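Transcriptional repressor of the blcABC operon (Agrobacterium tumefaciens, PDB 3MQ0) represses transcription of the blcABC operon, probably by binding DNA through its helix-turn-helix domain, and is regulated through oligomerization. Local coordinates at residues Thr105-His109 / Ala263-Leu268. Sequence-based numbering, arbitrary orientation.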
loop_
_atom_site.group_PDB
_atom_site.type_symbol
_atom_site.label_atom_id
_atom_site.label_comp_id
_atom_site.label_asym_id
_atom_site.label_seq_id
_atom_site.Cartn_x
_atom_site.Cartn_y
_atom_site.Cartn_z
ATOM N N THR B 105 4.287 4.318 -18.878
ATOM C CA THR B 105 5.504 4.599 -18.116
ATOM C C THR B 105 6.742 4.098 -18.873
ATOM O O THR B 105 7.738 4.805 -19.016
ATOM C CB THR B 105 5.437 3.930 -16.723
ATOM O OG1 THR B 105 4.323 4.471 -15.997
ATOM C CG2 THR B 105 6.723 4.163 -15.934
ATOM N N PHE B 106 6.651 2.870 -19.358
ATOM C CA PHE B 106 7.676 2.253 -20.210
ATOM C C PHE B 106 7.968 3.123 -21.443
ATOM O O PHE B 106 9.113 3.471 -21.693
ATOM C CB PHE B 106 7.174 0.855 -20.587
ATOM C CG PHE B 106 7.873 0.207 -21.763
ATOM C CD1 PHE B 106 9.095 -0.435 -21.602
ATOM C CD2 PHE B 106 7.258 0.162 -23.003
ATOM C CE1 PHE B 106 9.717 -1.079 -22.682
ATOM C CE2 PHE B 106 7.871 -0.467 -24.087
ATOM C CZ PHE B 106 9.103 -1.091 -23.918
ATOM N N ASN B 107 6.932 3.498 -22.194
ATOM C CA ASN B 107 7.126 4.269 -23.425
ATOM C C ASN B 107 7.896 5.550 -23.156
ATOM O O ASN B 107 8.848 5.879 -23.868
ATOM C CB ASN B 107 5.790 4.636 -24.081
ATOM C CG ASN B 107 5.077 3.444 -24.690
ATOM O OD1 ASN B 107 5.696 2.464 -25.061
ATOM N ND2 ASN B 107 3.757 3.548 -24.819
ATOM N N ASP B 108 7.467 6.277 -22.127
ATOM C CA ASP B 108 8.083 7.551 -21.765
ATOM C C ASP B 108 9.526 7.408 -21.278
ATOM O O ASP B 108 10.387 8.255 -21.545
ATOM C CB ASP B 108 7.224 8.263 -20.722
ATOM C CG ASP B 108 5.885 8.722 -21.293
ATOM O OD1 ASP B 108 5.719 8.678 -22.535
ATOM O OD2 ASP B 108 5.002 9.129 -20.509
ATOM N N HIS B 109 9.785 6.326 -20.568
ATOM C CA HIS B 109 11.128 6.031 -20.111
ATOM C C HIS B 109 12.059 5.846 -21.306
ATOM O O HIS B 109 13.192 6.323 -21.297
ATOM C CB HIS B 109 11.104 4.766 -19.255
ATOM C CG HIS B 109 12.341 4.554 -18.445
ATOM N ND1 HIS B 109 12.711 5.387 -17.413
ATOM C CD2 HIS B 109 13.283 3.575 -18.492
ATOM C CE1 HIS B 109 13.832 4.946 -16.871
ATOM N NE2 HIS B 109 14.194 3.844 -17.504
ATOM N N ALA B 263 15.455 1.636 -12.780
ATOM C CA ALA B 263 14.921 3.002 -12.819
ATOM C C ALA B 263 13.437 2.980 -13.165
ATOM O O ALA B 263 12.644 3.748 -12.622
ATOM C CB ALA B 263 15.685 3.853 -13.824
ATOM N N LEU B 264 13.049 2.091 -14.070
ATOM C CA LEU B 264 11.636 1.956 -14.399
ATOM C C LEU B 264 10.826 1.450 -13.196
ATOM O O LEU B 264 9.728 1.945 -12.930
ATOM C CB LEU B 264 11.463 1.010 -15.597
ATOM C CG LEU B 264 10.118 0.951 -16.313
ATOM C CD1 LEU B 264 9.632 2.341 -16.674
ATOM C CD2 LEU B 264 10.243 0.098 -17.571
ATOM N N SER B 265 11.366 0.459 -12.488
ATOM C CA SER B 265 10.729 -0.082 -11.277
ATOM C C SER B 265 10.476 1.000 -10.224
ATOM O O SER B 265 9.417 1.045 -9.589
ATOM C CB SER B 265 11.611 -1.184 -10.668
ATOM O OG SER B 265 11.746 -2.253 -11.595
ATOM N N GLU B 266 11.456 1.872 -10.046
ATOM C CA GLU B 266 11.320 2.987 -9.113
ATOM C C GLU B 266 10.130 3.876 -9.479
ATOM O O GLU B 266 9.387 4.339 -8.617
ATOM C CB GLU B 266 12.604 3.804 -9.067
ATOM C CG GLU B 266 12.628 4.804 -7.930
ATOM C CD GLU B 266 13.974 5.481 -7.778
ATOM O OE1 GLU B 266 14.302 6.348 -8.618
ATOM O OE2 GLU B 266 14.704 5.141 -6.821
ATOM N N LYS B 267 9.920 4.083 -10.767
ATOM C CA LYS B 267 8.779 4.868 -11.211
ATOM C C LYS B 267 7.464 4.190 -10.864
ATOM O O LYS B 267 6.439 4.844 -10.803
ATOM C CB LYS B 267 8.868 5.125 -12.717
ATOM C CG LYS B 267 10.013 6.041 -13.093
ATOM C CD LYS B 267 10.041 6.304 -14.592
ATOM C CE LYS B 267 11.100 7.348 -14.937
ATOM N NZ LYS B 267 11.306 7.453 -16.413
ATOM N N LEU B 268 7.502 2.879 -10.628
ATOM C CA LEU B 268 6.294 2.113 -10.338
ATOM C C LEU B 268 6.102 1.860 -8.852
ATOM O O LEU B 268 5.163 1.166 -8.446
ATOM C CB LEU B 268 6.305 0.786 -11.103
ATOM C CG LEU B 268 6.433 0.888 -12.622
ATOM C CD1 LEU B 268 6.517 -0.511 -13.235
ATOM C CD2 LEU B 268 5.259 1.661 -13.204
HETATM O O HOH W 1 8.563 7.068 -17.539
#
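A263 meets the H109 imidazole obliquely, its CB 3.7 Å from CE1 of H109. One turn earlier on the same helix as A263, the T260 carbonyl oxygen takes a weak hydrogen bond from H109 NE2. L264 fills the middle of the interface. Its CB lies over one face of the H109 ring, toward the rim, and CG, anti to the backbone N (chi1 -167°), carries CD1 across to T105 CG2 at 3.5 Å and H109 CB at 3.8 Å. Its other methyl, CD2, lies at the edge of the F106 ring, near its plane, 4.2 Å from CD1 of F106. Here two helices of the GAF-like C-terminal domain of an IclR-family regulator pack on the six-stranded antiparallel sheet: the axes of segments 105-109 and 263-267 come within 10.5 Å and their N-to-C directions differ by 135°, F106 rests on strand 120-127, and L264 on strand 218-226. K267 runs extended beyond CG past the T105 methyl, and its NZ donates to H109 ND1 over 2.7 Å, only 5° out of the imidazole plane. The bond would favour a neutral ring with ND1 unprotonated. A water accepts a second bond from K267 NZ and donates to the T105 backbone oxygen. L268 brings CD2 to 4.0 Å from T105 CG2, while OG1 of T105 is hydrogen-bonded to the D101 carbonyl oxygen and to NH1 of R84 of the second subunit.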